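Long-range contacts in heme oxygenase (mycobilin-producing) (Mycobacterium tuberculosis, PDB 6DS8), which uses an electron donor to degrade heme oxidatively, opening the porphyrin ring to mycobilin and releasing iron: residues P1-N6 and V53-S58; I5-V10 and E47-V52. The protein carries 1 engineered substitution. One frame throughout, in Å; residues are numbered along the deposited sequence.

Contact 1. Residues P1-N6 and V53-S58; sequences PVVKIN and VTHWES. With MNH (manganese protoporphyrin IX), chain D.
Lys4 O takes two bonds from Thr54. The hydroxyl OG1 lies in the plane of the carbonyl, on a lone pair, 2.9 Å from Lys4 O, while Thr54 N, 3.1 Å from Lys4 O, stands well above that plane. OG1 is placed there by its first torsion (chi1 76°), which sets it between the backbone N and the carbonyl carbon. The same hydroxyl receives the indole N-H of Trp56, two residues on, with NE1 2.7 Å from Thr54 OG1 and in line with the ring plane. Donating to one strand and accepting from its own, the hydroxyl is fixed in rotation and braces the indole edge-on. Lys4 N returns a bond to Thr54 O, and Val2 and Trp56 exchange a straighter pair, 163° at the hydrogen for Val2 N to Trp56 O. Between these hydrogen-bonded pairs, Val3 and His55 form a non-hydrogen-bonded one, as do Ile5 and Val53.

Packing follows the same register. Val2 CG2 touches Trp56 CB at 3.8 Å as the two side chains cross, and Val3 CG2 meets the imidazole obliquely, 3.6 Å from His55 CD2. On the face with Val3 and His55, Val53 CG1 touches both Ile5 CG1 and Val3 CG1, two residues apart on the neighbouring strand; the second subunit packs there, with its Leu41 on Val3 and its Phe51 on Ile5. On the opposite face, the aliphatic part of Lys4 passes Thr54 before NZ reaches salt bridges with Glu90 and Asp59. Thr54 CG2 touches the manganese porphyrin, 3.7 Å from MNH CMC, and Trp56 meets Trp65, the predicted transition-state stabiliser. This is an antiparallel pairing of central strands in the dimeric alpha-beta barrel fold, with one sheet face turned to the porphyrin and the other to the partner subunit.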
ATOM      1  N   PRO A   1     -12.606  -0.795   6.180  1.00 34.93           N
ATOM      2  CA  PRO A   1     -12.271  -1.001   4.769  1.00 23.32           C
ATOM      3  C   PRO A   1     -11.173  -2.013   4.623  1.00 28.16           C
ATOM      4  O   PRO A   1     -10.538  -2.351   5.624  1.00 28.14           O
ATOM      5  CB  PRO A   1     -11.811   0.378   4.313  1.00 27.74           C
ATOM      6  CG  PRO A   1     -12.674   1.311   5.142  1.00 29.33           C
ATOM      7  CD  PRO A   1     -12.801   0.636   6.491  1.00 28.66           C
ATOM      8  N   VAL A   2     -10.951  -2.504   3.401  1.00 26.67           N
ATOM      9  CA  VAL A   2      -9.875  -3.452   3.160  1.00 29.47           C
ATOM     10  C   VAL A   2      -8.916  -2.932   2.085  1.00 28.34           C
ATOM     11  O   VAL A   2      -9.227  -2.055   1.268  1.00 24.21           O
ATOM     12  CB  VAL A   2     -10.417  -4.847   2.773  1.00 25.68           C
ATOM     13  CG1 VAL A   2     -11.261  -5.384   3.921  1.00 22.91           C
ATOM     14  CG2 VAL A   2     -11.207  -4.772   1.471  1.00 22.25           C
ATOM     15  N   VAL A   3      -7.739  -3.533   2.070  1.00 29.97           N
ATOM     16  CA  VAL A   3      -6.772  -3.299   1.016  1.00 28.44           C
ATOM     17  C   VAL A   3      -6.338  -4.651   0.481  1.00 25.47           C
ATOM     18  O   VAL A   3      -6.093  -5.579   1.264  1.00 23.92           O
ATOM     19  CB  VAL A   3      -5.577  -2.489   1.535  1.00 28.06           C
ATOM     20  CG1 VAL A   3      -4.387  -2.685   0.624  1.00 24.14           C
ATOM     21  CG2 VAL A   3      -5.984  -1.021   1.703  1.00 23.37           C
ATOM     22  N   LYS A   4      -6.346  -4.781  -0.851  1.00 25.07           N
ATOM     23  CA  LYS A   4      -5.824  -5.939  -1.582  1.00 25.31           C
ATOM     24  C   LYS A   4      -4.706  -5.447  -2.509  1.00 25.70           C
ATOM     25  O   LYS A   4      -4.966  -4.762  -3.508  1.00 23.69           O
ATOM     26  CB  LYS A   4      -6.923  -6.644  -2.398  1.00 27.73           C
ATOM     27  CG  LYS A   4      -8.303  -6.822  -1.747  1.00 25.90           C
ATOM     28  CD  LYS A   4      -8.369  -8.106  -0.951  1.00 31.07           C
ATOM     29  CE  LYS A   4      -9.632  -8.197  -0.066  1.00 31.05           C
ATOM     30  NZ  LYS A   4      -9.429  -9.195   1.024  1.00 23.15           N
ATOM     31  N   ILE A   5      -3.468  -5.780  -2.181  1.00 23.20           N
ATOM     32  CA  ILE A   5      -2.312  -5.474  -3.019  1.00 22.04           C
ATOM     33  C   ILE A   5      -1.986  -6.709  -3.839  1.00 22.31           C
ATOM     34  O   ILE A   5      -1.690  -7.765  -3.273  1.00 22.48           O
ATOM     35  CB  ILE A   5      -1.095  -5.067  -2.168  1.00 21.22           C
ATOM     36  CG1 ILE A   5      -1.484  -3.959  -1.178  1.00 21.08           C
ATOM     37  CG2 ILE A   5       0.078  -4.673  -3.064  1.00 17.43           C
ATOM     38  CD1 ILE A   5      -0.342  -3.520  -0.275  1.00 22.00           C
ATOM     39  N   ASN A   6      -1.999  -6.602  -5.161  1.00 20.47           N
ATOM     40  CA  ASN A   6      -1.406  -7.663  -5.960  1.00 20.79           C
ATOM     41  C   ASN A   6       0.070  -7.339  -6.214  1.00 20.73           C
ATOM     42  O   ASN A   6       0.395  -6.348  -6.888  1.00 20.59           O
ATOM     43  CB  ASN A   6      -2.172  -7.898  -7.268  1.00 19.89           C
ATOM     44  CG  ASN A   6      -2.086  -9.376  -7.719  1.00 27.03           C
ATOM     45  OD1 ASN A   6      -2.092 -10.280  -6.861  1.00 21.56           O
ATOM     46  ND2 ASN A   6      -1.953  -9.627  -9.048  1.00 25.06           N
ATOM     47  N   VAL A  53      -2.154  -1.611  -5.619  1.00 21.58           N
ATOM     48  CA  VAL A  53      -2.797  -1.362  -4.333  1.00 22.28           C
ATOM     49  C   VAL A  53      -4.230  -0.906  -4.554  1.00 25.08           C
ATOM     50  O   VAL A  53      -4.461   0.180  -5.109  1.00 21.10           O
ATOM     51  CB  VAL A  53      -2.022  -0.310  -3.539  1.00 25.60           C
ATOM     52  CG1 VAL A  53      -2.541  -0.244  -2.116  1.00 22.15           C
ATOM     53  CG2 VAL A  53      -0.547  -0.667  -3.580  1.00 24.18           C
ATOM     54  N   THR A  54      -5.192  -1.725  -4.104  1.00 24.09           N
ATOM     55  CA  THR A  54      -6.615  -1.424  -4.234  1.00 26.50           C
ATOM     56  C   THR A  54      -7.262  -1.337  -2.855  1.00 28.36           C
ATOM     57  O   THR A  54      -6.908  -2.097  -1.936  1.00 26.13           O
ATOM     58  CB  THR A  54      -7.347  -2.464  -5.105  1.00 25.16           C
ATOM     59  OG1 THR A  54      -7.555  -3.695  -4.382  1.00 19.06           O
ATOM     60  CG2 THR A  54      -6.537  -2.727  -6.386  1.00 21.57           C
ATOM     61  N   HIS A  55      -8.184  -0.371  -2.717  1.00 27.89           N
ATOM     62  CA  HIS A  55      -8.899  -0.080  -1.478  1.00 29.71           C
ATOM     63  C   HIS A  55     -10.377  -0.343  -1.710  1.00 31.34           C
ATOM     64  O   HIS A  55     -10.924   0.034  -2.756  1.00 33.34           O
ATOM     65  CB  HIS A  55      -8.728   1.378  -1.019  1.00 30.68           C
ATOM     66  CG  HIS A  55      -7.303   1.815  -0.898  1.00 36.81           C
ATOM     67  ND1 HIS A  55      -6.468   1.953  -1.993  1.00 39.00           N
ATOM     68  CD2 HIS A  55      -6.564   2.156   0.186  1.00 33.94           C
ATOM     69  CE1 HIS A  55      -5.275   2.358  -1.587  1.00 40.40           C
ATOM     70  NE2 HIS A  55      -5.308   2.493  -0.269  1.00 43.69           N
ATOM     71  N   TRP A  56     -11.027  -0.998  -0.755  1.00 26.77           N
ATOM     72  CA  TRP A  56     -12.445  -1.313  -0.917  1.00 30.50           C
ATOM     73  C   TRP A  56     -13.163  -1.084   0.400  1.00 30.59           C
ATOM     74  O   TRP A  56     -12.579  -1.215   1.491  1.00 26.18           O
ATOM     75  CB  TRP A  56     -12.701  -2.756  -1.394  1.00 24.32           C
ATOM     76  CG  TRP A  56     -11.941  -3.090  -2.599  1.00 26.92           C
ATOM     77  CD1 TRP A  56     -10.583  -3.338  -2.672  1.00 23.81           C
ATOM     78  CD2 TRP A  56     -12.445  -3.224  -3.935  1.00 30.87           C
ATOM     79  NE1 TRP A  56     -10.226  -3.601  -3.965  1.00 26.27           N
ATOM     80  CE2 TRP A  56     -11.336  -3.550  -4.768  1.00 27.57           C
ATOM     81  CE3 TRP A  56     -13.718  -3.113  -4.512  1.00 29.62           C
ATOM     82  CZ2 TRP A  56     -11.463  -3.767  -6.148  1.00 25.23           C
ATOM     83  CZ3 TRP A  56     -13.845  -3.329  -5.896  1.00 28.84           C
ATOM     84  CH2 TRP A  56     -12.718  -3.643  -6.693  1.00 27.61           C
ATOM     85  N   GLU A  57     -14.442  -0.720   0.274  1.00 32.69           N
ATOM     86  CA  GLU A  57     -15.288  -0.562   1.450  1.00 34.25           C
ATOM     87  C   GLU A  57     -15.376  -1.871   2.222  1.00 31.80           C
ATOM     88  O   GLU A  57     -15.412  -1.865   3.463  1.00 29.26           O
ATOM     89  CB  GLU A  57     -16.668  -0.035   1.044  1.00 30.58           C
ATOM     90  CG  GLU A  57     -17.521   0.399   2.224  1.00 41.77           C
ATOM     91  CD  GLU A  57     -16.822   1.410   3.174  1.00 49.15           C
ATOM     92  OE1 GLU A  57     -16.417   2.516   2.713  1.00 45.34           O
ATOM     93  OE2 GLU A  57     -16.679   1.083   4.385  1.00 47.19           O
ATOM     94  N   SER A  58     -15.360  -2.995   1.511  1.00 25.86           N
ATOM     95  CA  SER A  58     -15.519  -4.290   2.147  1.00 33.15           C
ATOM     96  C   SER A  58     -14.884  -5.359   1.269  1.00 26.51           C
ATOM     97  O   SER A  58     -14.755  -5.199   0.055  1.00 26.40           O
ATOM     98  CB  SER A  58     -17.006  -4.609   2.378  1.00 31.42           C
ATOM     99  OG  SER A  58     -17.637  -4.905   1.138  1.00 34.17           O
TER
HETATM  100 MN   MNH D 202      -4.364  -7.693 -12.090  1.00 25.70          MN
HETATM  101  CHA MNH D 202      -2.867  -9.345 -14.423  1.00 20.63           C
HETATM  102  CHB MNH D 202      -4.720 -10.562 -10.387  1.00 21.71           C
HETATM  103  CHC MNH D 202      -6.118  -6.213  -9.702  1.00 23.55           C
HETATM  104  CHD MNH D 202      -4.842  -5.279 -13.997  1.00 22.06           C
HETATM  105  NA  MNH D 202      -3.935  -9.733 -12.411  1.00 23.55           N
HETATM  106  C1A MNH D 202      -3.082 -10.228 -13.378  1.00 25.15           C
HETATM  107  C2A MNH D 202      -2.706 -11.606 -13.091  1.00 26.80           C
HETATM  108  C3A MNH D 202      -3.367 -12.043 -11.999  1.00 24.94           C
HETATM  109  C4A MNH D 202      -4.051 -10.830 -11.559  1.00 25.44           C
HETATM  110  CMA MNH D 202      -3.354 -13.381 -11.271  1.00 20.90           C
HETATM  111  CAA MNH D 202      -1.789 -12.375 -14.043  1.00 26.98           C
HETATM  112  CBA MNH D 202      -0.319 -12.271 -13.607  1.00 27.34           C
HETATM  113  CGA MNH D 202       0.706 -13.291 -14.143  1.00 35.25           C
HETATM  114  O1A MNH D 202       0.533 -13.887 -15.237  1.00 31.92           O
HETATM  115  O2A MNH D 202       1.696 -13.481 -13.375  1.00 34.08           O
HETATM  116  NB  MNH D 202      -5.325  -8.373 -10.230  1.00 22.23           N
HETATM  117  C1B MNH D 202      -5.380  -9.621  -9.629  1.00 23.88           C
HETATM  118  C2B MNH D 202      -5.912  -9.649  -8.283  1.00 29.44           C
HETATM  119  C3B MNH D 202      -6.053  -8.265  -8.106  1.00 29.36           C
HETATM  120  C4B MNH D 202      -5.846  -7.500  -9.292  1.00 25.36           C
HETATM  121  CMB MNH D 202      -5.935 -10.943  -7.457  1.00 22.27           C
HETATM  122  CAB MNH D 202      -6.538  -7.509  -6.886  1.00 27.35           C
HETATM  123  CBB MNH D 202      -6.027  -6.375  -6.012  1.00 25.37           C
HETATM  124  NC  MNH D 202      -5.545  -5.916 -11.923  1.00 23.52           N
HETATM  125  C1C MNH D 202      -6.082  -5.352 -10.781  1.00 25.30           C
HETATM  126  C2C MNH D 202      -6.587  -4.023 -11.041  1.00 22.10           C
HETATM  127  C3C MNH D 202      -6.230  -3.751 -12.307  1.00 23.38           C
HETATM  128  C4C MNH D 202      -5.549  -4.916 -12.857  1.00 26.93           C
HETATM  129  CMC MNH D 202      -7.200  -3.112  -9.959  1.00 23.83           C
HETATM  130  CAC MNH D 202      -6.423  -2.442 -13.037  1.00 21.79           C
HETATM  131  CBC MNH D 202      -7.688  -1.964 -13.699  1.00 30.59           C
HETATM  132  ND  MNH D 202      -3.895  -7.295 -14.074  1.00 25.10           N
HETATM  133  C1D MNH D 202      -4.016  -6.092 -14.737  1.00 25.79           C
HETATM  134  C2D MNH D 202      -3.298  -6.063 -16.014  1.00 23.39           C
HETATM  135  C3D MNH D 202      -2.831  -7.331 -16.118  1.00 28.80           C
HETATM  136  C4D MNH D 202      -3.146  -8.074 -14.924  1.00 27.19           C
HETATM  137  CMD MNH D 202      -3.178  -4.906 -16.976  1.00 24.55           C
HETATM  138  CAD MNH D 202      -1.859  -7.853 -17.172  1.00 30.09           C
HETATM  139  CBD MNH D 202      -0.436  -7.853 -16.610  1.00 26.47           C
HETATM  140  CGD MNH D 202       0.685  -8.374 -17.490  1.00 32.59           C
HETATM  141  O1D MNH D 202       0.641  -8.314 -18.728  1.00 34.96           O
HETATM  142  O2D MNH D 202       1.677  -8.902 -16.913  1.00 31.56           O

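Contact 2. Residues I5-V10 and E47-V52. With MNH (manganese protoporphyrin IX), chain D.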
ATOM      1  N   ILE A   5      -3.468  -5.780  -2.181  1.00 23.20           N
ATOM      2  CA  ILE A   5      -2.312  -5.474  -3.019  1.00 22.04           C
ATOM      3  C   ILE A   5      -1.986  -6.709  -3.839  1.00 22.31           C
ATOM      4  O   ILE A   5      -1.690  -7.765  -3.273  1.00 22.48           O
ATOM      5  CB  ILE A   5      -1.095  -5.067  -2.168  1.00 21.22           C
ATOM      6  CG1 ILE A   5      -1.484  -3.959  -1.178  1.00 21.08           C
ATOM      7  CG2 ILE A   5       0.078  -4.673  -3.064  1.00 17.43           C
ATOM      8  CD1 ILE A   5      -0.342  -3.520  -0.275  1.00 22.00           C
ATOM      9  N   ASN A   6      -1.999  -6.602  -5.161  1.00 20.47           N
ATOM     10  CA  ASN A   6      -1.406  -7.663  -5.960  1.00 20.79           C
ATOM     11  C   ASN A   6       0.070  -7.339  -6.214  1.00 20.73           C
ATOM     12  O   ASN A   6       0.395  -6.348  -6.888  1.00 20.59           O
ATOM     13  CB  ASN A   6      -2.172  -7.898  -7.268  1.00 19.89           C
ATOM     14  CG  ASN A   6      -2.086  -9.376  -7.719  1.00 27.03           C
ATOM     15  OD1 ASN A   6      -2.092 -10.280  -6.861  1.00 21.56           O
ATOM     16  ND2 ASN A   6      -1.953  -9.627  -9.048  1.00 25.06           N
ATOM     17  N   ALA A   7       0.948  -8.174  -5.677  1.00 19.05           N
ATOM     18  CA  ALA A   7       2.416  -8.025  -5.798  1.00 21.82           C
ATOM     19  C   ALA A   7       2.899  -8.821  -7.009  1.00 25.33           C
ATOM     20  O   ALA A   7       2.972 -10.032  -6.942  1.00 25.61           O
ATOM     21  CB  ALA A   7       3.106  -8.401  -4.520  1.00 16.55           C
ATOM     22  N   ILE A   8       3.196  -8.105  -8.086  1.00 24.52           N
ATOM     23  CA  ILE A   8       3.534  -8.766  -9.366  1.00 28.85           C
ATOM     24  C   ILE A   8       5.017  -8.681  -9.702  1.00 32.67           C
ATOM     25  O   ILE A   8       5.610  -7.628  -9.647  1.00 26.68           O
ATOM     26  CB  ILE A   8       2.612  -8.299 -10.501  1.00 27.86           C
ATOM     27  CG1 ILE A   8       2.831  -6.833 -10.849  1.00 32.43           C
ATOM     28  CG2 ILE A   8       1.177  -8.561 -10.130  1.00 28.75           C
ATOM     29  CD1 ILE A   8       1.840  -6.300 -11.850  1.00 36.67           C
ATOM     30  N   GLU A   9       5.533  -9.841 -10.048  1.00 29.39           N
ATOM     31  CA  GLU A   9       6.930 -10.065 -10.467  1.00 30.76           C
ATOM     32  C   GLU A   9       7.012  -9.707 -11.953  1.00 27.83           C
ATOM     33  O   GLU A   9       6.177 -10.140 -12.694  1.00 29.11           O
ATOM     34  CB  GLU A   9       7.319 -11.498 -10.132  1.00 30.21           C
ATOM     35  CG  GLU A   9       7.267 -11.769  -8.646  1.00 35.30           C
ATOM     36  CD  GLU A   9       6.785 -13.142  -8.212  1.00 47.20           C
ATOM     37  OE1 GLU A   9       6.198 -13.238  -7.156  1.00 44.16           O
ATOM     38  OE2 GLU A   9       7.001 -14.097  -8.931  1.00 54.21           O
ATOM     39  N   VAL A  10       8.018  -8.938 -12.327  1.00 27.77           N
ATOM     40  CA  VAL A  10       8.191  -8.425 -13.675  1.00 26.15           C
ATOM     41  C   VAL A  10       9.638  -8.660 -14.098  1.00 28.96           C
ATOM     42  O   VAL A  10      10.569  -8.346 -13.338  1.00 34.28           O
ATOM     43  CB  VAL A  10       7.790  -6.944 -13.736  1.00 31.67           C
ATOM     44  CG1 VAL A  10       8.061  -6.384 -15.091  1.00 29.75           C
ATOM     45  CG2 VAL A  10       6.298  -6.768 -13.376  1.00 32.39           C
ATOM     46  N   GLU A  47      12.044  -3.464  -2.563  1.00 23.08           N
ATOM     47  CA  GLU A  47      11.149  -4.436  -3.143  1.00 27.80           C
ATOM     48  C   GLU A  47      11.458  -4.468  -4.631  1.00 27.21           C
ATOM     49  O   GLU A  47      11.892  -3.465  -5.205  1.00 22.34           O
ATOM     50  CB  GLU A  47       9.690  -4.048  -2.817  1.00 25.83           C
ATOM     51  CG  GLU A  47       8.583  -4.839  -3.465  1.00 27.81           C
ATOM     52  CD  GLU A  47       8.505  -6.286  -3.019  1.00 26.02           C
ATOM     53  OE1 GLU A  47       8.654  -7.147  -3.908  1.00 30.63           O
ATOM     54  OE2 GLU A  47       8.281  -6.571  -1.818  1.00 23.72           O
ATOM     55  N   GLU A  48      11.246  -5.623  -5.250  1.00 22.86           N
ATOM     56  CA  GLU A  48      11.385  -5.718  -6.685  1.00 26.36           C
ATOM     57  C   GLU A  48      10.071  -5.898  -7.424  1.00 23.35           C
ATOM     58  O   GLU A  48      10.063  -5.815  -8.651  1.00 18.77           O
ATOM     59  CB  GLU A  48      12.324  -6.887  -7.028  1.00 36.77           C
ATOM     60  CG  GLU A  48      13.762  -6.736  -6.470  1.00 39.61           C
ATOM     61  CD  GLU A  48      14.663  -7.917  -6.837  1.00 52.74           C
ATOM     62  OE1 GLU A  48      15.294  -8.504  -5.928  1.00 51.35           O
ATOM     63  OE2 GLU A  48      14.739  -8.258  -8.038  1.00 58.22           O
ATOM     64  N   ARG A  49       8.952  -6.071  -6.724  1.00 27.81           N
ATOM     65  CA  ARG A  49       7.669  -6.240  -7.397  1.00 28.30           C
ATOM     66  C   ARG A  49       6.956  -4.911  -7.566  1.00 31.35           C
ATOM     67  O   ARG A  49       7.207  -3.948  -6.826  1.00 27.80           O
ATOM     68  CB  ARG A  49       6.756  -7.209  -6.636  1.00 26.66           C
ATOM     69  CG  ARG A  49       7.228  -8.642  -6.702  1.00 27.65           C
ATOM     70  CD  ARG A  49       6.545  -9.475  -5.664  1.00 27.74           C
ATOM     71  NE  ARG A  49       6.877  -9.015  -4.337  1.00 25.62           N
ATOM     72  CZ  ARG A  49       6.324  -9.484  -3.228  1.00 32.42           C
ATOM     73  NH1 ARG A  49       5.397 -10.458  -3.298  1.00 21.52           N
ATOM     74  NH2 ARG A  49       6.698  -8.955  -2.054  1.00 27.81           N
ATOM     75  N   TYR A  50       6.096  -4.857  -8.589  1.00 26.59           N
ATOM     76  CA  TYR A  50       5.073  -3.831  -8.652  1.00 25.44           C
ATOM     77  C   TYR A  50       3.978  -4.172  -7.648  1.00 23.54           C
ATOM     78  O   TYR A  50       3.573  -5.328  -7.525  1.00 26.68           O
ATOM     79  CB  TYR A  50       4.493  -3.742 -10.069  1.00 23.77           C
ATOM     80  CG  TYR A  50       5.346  -2.923 -11.004  1.00 26.93           C
ATOM     81  CD1 TYR A  50       6.546  -3.430 -11.493  1.00 26.84           C
ATOM     82  CD2 TYR A  50       4.968  -1.632 -11.387  1.00 27.54           C
ATOM     83  CE1 TYR A  50       7.352  -2.690 -12.343  1.00 23.06           C
ATOM     84  CE2 TYR A  50       5.755  -0.886 -12.240  1.00 24.47           C
ATOM     85  CZ  TYR A  50       6.957  -1.438 -12.718  1.00 24.64           C
ATOM     86  OH  TYR A  50       7.770  -0.740 -13.561  1.00 22.35           O
ATOM     87  N   PHE A  51       3.518  -3.172  -6.912  1.00 23.00           N
ATOM     88  CA  PHE A  51       2.398  -3.320  -5.990  1.00 21.38           C
ATOM     89  C   PHE A  51       1.178  -2.669  -6.640  1.00 21.08           C
ATOM     90  O   PHE A  51       1.183  -1.455  -6.876  1.00 22.65           O
ATOM     91  CB  PHE A  51       2.703  -2.641  -4.653  1.00 21.89           C
ATOM     92  CG  PHE A  51       3.473  -3.496  -3.647  1.00 24.46           C
ATOM     93  CD1 PHE A  51       4.294  -4.537  -4.058  1.00 21.61           C
ATOM     94  CD2 PHE A  51       3.375  -3.225  -2.260  1.00 19.66           C
ATOM     95  CE1 PHE A  51       5.008  -5.301  -3.107  1.00 22.66           C
ATOM     96  CE2 PHE A  51       4.080  -3.984  -1.321  1.00 19.33           C
ATOM     97  CZ  PHE A  51       4.904  -5.029  -1.754  1.00 17.60           C
ATOM     98  N   VAL A  52       0.153  -3.461  -6.953  1.00 21.86           N
ATOM     99  CA  VAL A  52      -1.140  -2.927  -7.396  1.00 17.72           C
ATOM    100  C   VAL A  52      -2.026  -2.830  -6.151  1.00 23.89           C
ATOM    101  O   VAL A  52      -2.542  -3.843  -5.644  1.00 22.32           O
ATOM    102  CB  VAL A  52      -1.772  -3.795  -8.485  1.00 23.01           C
ATOM    103  CG1 VAL A  52      -3.083  -3.167  -8.973  1.00 20.90           C
ATOM    104  CG2 VAL A  52      -0.782  -4.010  -9.642  1.00 18.09           C
TER
HETATM  105 MN   MNH D 202      -4.364  -7.693 -12.090  1.00 25.70          MN
HETATM  106  CHA MNH D 202      -2.867  -9.345 -14.423  1.00 20.63           C
HETATM  107  CHB MNH D 202      -4.720 -10.562 -10.387  1.00 21.71           C
HETATM  108  CHC MNH D 202      -6.118  -6.213  -9.702  1.00 23.55           C
HETATM  109  CHD MNH D 202      -4.842  -5.279 -13.997  1.00 22.06           C
HETATM  110  NA  MNH D 202      -3.935  -9.733 -12.411  1.00 23.55           N
HETATM  111  C1A MNH D 202      -3.082 -10.228 -13.378  1.00 25.15           C
HETATM  112  C2A MNH D 202      -2.706 -11.606 -13.091  1.00 26.80           C
HETATM  113  C3A MNH D 202      -3.367 -12.043 -11.999  1.00 24.94           C
HETATM  114  C4A MNH D 202      -4.051 -10.830 -11.559  1.00 25.44           C
HETATM  115  CMA MNH D 202      -3.354 -13.381 -11.271  1.00 20.90           C
HETATM  116  CAA MNH D 202      -1.789 -12.375 -14.043  1.00 26.98           C
HETATM  117  CBA MNH D 202      -0.319 -12.271 -13.607  1.00 27.34           C
HETATM  118  CGA MNH D 202       0.706 -13.291 -14.143  1.00 35.25           C
HETATM  119  O1A MNH D 202       0.533 -13.887 -15.237  1.00 31.92           O
HETATM  120  O2A MNH D 202       1.696 -13.481 -13.375  1.00 34.08           O
HETATM  121  NB  MNH D 202      -5.325  -8.373 -10.230  1.00 22.23           N
HETATM  122  C1B MNH D 202      -5.380  -9.621  -9.629  1.00 23.88           C
HETATM  123  C2B MNH D 202      -5.912  -9.649  -8.283  1.00 29.44           C
HETATM  124  C3B MNH D 202      -6.053  -8.265  -8.106  1.00 29.36           C
HETATM  125  C4B MNH D 202      -5.846  -7.500  -9.292  1.00 25.36           C
HETATM  126  CMB MNH D 202      -5.935 -10.943  -7.457  1.00 22.27           C
HETATM  127  CAB MNH D 202      -6.538  -7.509  -6.886  1.00 27.35           C
HETATM  128  CBB MNH D 202      -6.027  -6.375  -6.012  1.00 25.37           C
HETATM  129  NC  MNH D 202      -5.545  -5.916 -11.923  1.00 23.52           N
HETATM  130  C1C MNH D 202      -6.082  -5.352 -10.781  1.00 25.30           C
HETATM  131  C2C MNH D 202      -6.587  -4.023 -11.041  1.00 22.10           C
HETATM  132  C3C MNH D 202      -6.230  -3.751 -12.307  1.00 23.38           C
HETATM  133  C4C MNH D 202      -5.549  -4.916 -12.857  1.00 26.93           C
HETATM  134  CMC MNH D 202      -7.200  -3.112  -9.959  1.00 23.83           C
HETATM  135  CAC MNH D 202      -6.423  -2.442 -13.037  1.00 21.79           C
HETATM  136  CBC MNH D 202      -7.688  -1.964 -13.699  1.00 30.59           C
HETATM  137  ND  MNH D 202      -3.895  -7.295 -14.074  1.00 25.10           N
HETATM  138  C1D MNH D 202      -4.016  -6.092 -14.737  1.00 25.79           C
HETATM  139  C2D MNH D 202      -3.298  -6.063 -16.014  1.00 23.39           C
HETATM  140  C3D MNH D 202      -2.831  -7.331 -16.118  1.00 28.80           C
HETATM  141  C4D MNH D 202      -3.146  -8.074 -14.924  1.00 27.19           C
HETATM  142  CMD MNH D 202      -3.178  -4.906 -16.976  1.00 24.55           C
HETATM  143  CAD MNH D 202      -1.859  -7.853 -17.172  1.00 30.09           C
HETATM  144  CBD MNH D 202      -0.436  -7.853 -16.610  1.00 26.47           C
HETATM  145  CGD MNH D 202       0.685  -8.374 -17.490  1.00 32.59           C
HETATM  146  O1D MNH D 202       0.641  -8.314 -18.728  1.00 34.96           O
HETATM  147  O2D MNH D 202       1.677  -8.902 -16.913  1.00 31.56           O
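Ala7 CB lies over one face of the Arg49 guanidinium, offset toward its rim, with NH1 3.3 Å away from Ala7 CB. The arginine is bent at chi3 (-63°), which turns its flat end across the alanine methyl. Glu47 grips the guanidinium side-on: Arg49 NE is 2.6 Å from Glu47 OE1, and NH2 bonds to OE2, both carboxylate oxygens lying close to the guanidinium plane. OE1 also accepts Arg49 N through its anti lone pair, so the same acid holds both the backbone N and the guanidinium of Arg49, in the residues leading into strand 50-56. Glu9 runs alongside the arginine stem, CG to CG, but its OE1 stays 4.8 Å from Arg49 NH1 and makes no salt bridge with it.

On the same face of the sheet, Phe51 receives two aliphatic neighbours. Ile5 CG2 comes to 3.6 Å from Phe51 CG, and Ala7 CB reaches CE1 obliquely. The phenyl ring also meets Phe91 of the second subunit, placing this face in the dimer interface.

The face with Ile8, Tyr50 and Val52 is turned to helix 15-23. Ile8 CG1 rests 3.6 Å from Tyr50 CB, while Val10 CG2 approaches Tyr50 CD1 obliquely; Leu18 of the helix packs on all three residues, and Tyr50 OH bonds to Glu19. Ile8 CD1 reaches across to Val52 CG2, whose other methyl, CG1, lies 4.1 Å from MNH C1C. Between the faces, Asn6 and Val52 share two backbone bonds, as do Ile8 and Tyr50; the straightest, at 175°, runs from Val52 N to Asn6 O. A helix on one face and the partner subunit's sheet on the other mark the dimeric alpha-beta barrel; in this heme-degrading member the helix-side face also borders the porphyrin.

How the contacts relate
Contacts 1 and 2 are successive lengths of one antiparallel pairing, strand 2-9 against strand 50-56, with centres about 15 Å apart. Ile5 and Asn6 belong to both. As strand 2-9 runs from contact 1 to contact 2, its partner runs back, so segment 47-52 precedes 53-58 along the chain. Helix 15-23 and strand 35-45 lie between the two strands in sequence. In the four-stranded sheet the pair is central, with 35-45 beside 50-56 and 85-98 beside 2-9. Both contacts touch the porphyrin on one side and the second subunit on the other; together they form a continuous wall with the porphyrin on one face and the dimer interface on the other.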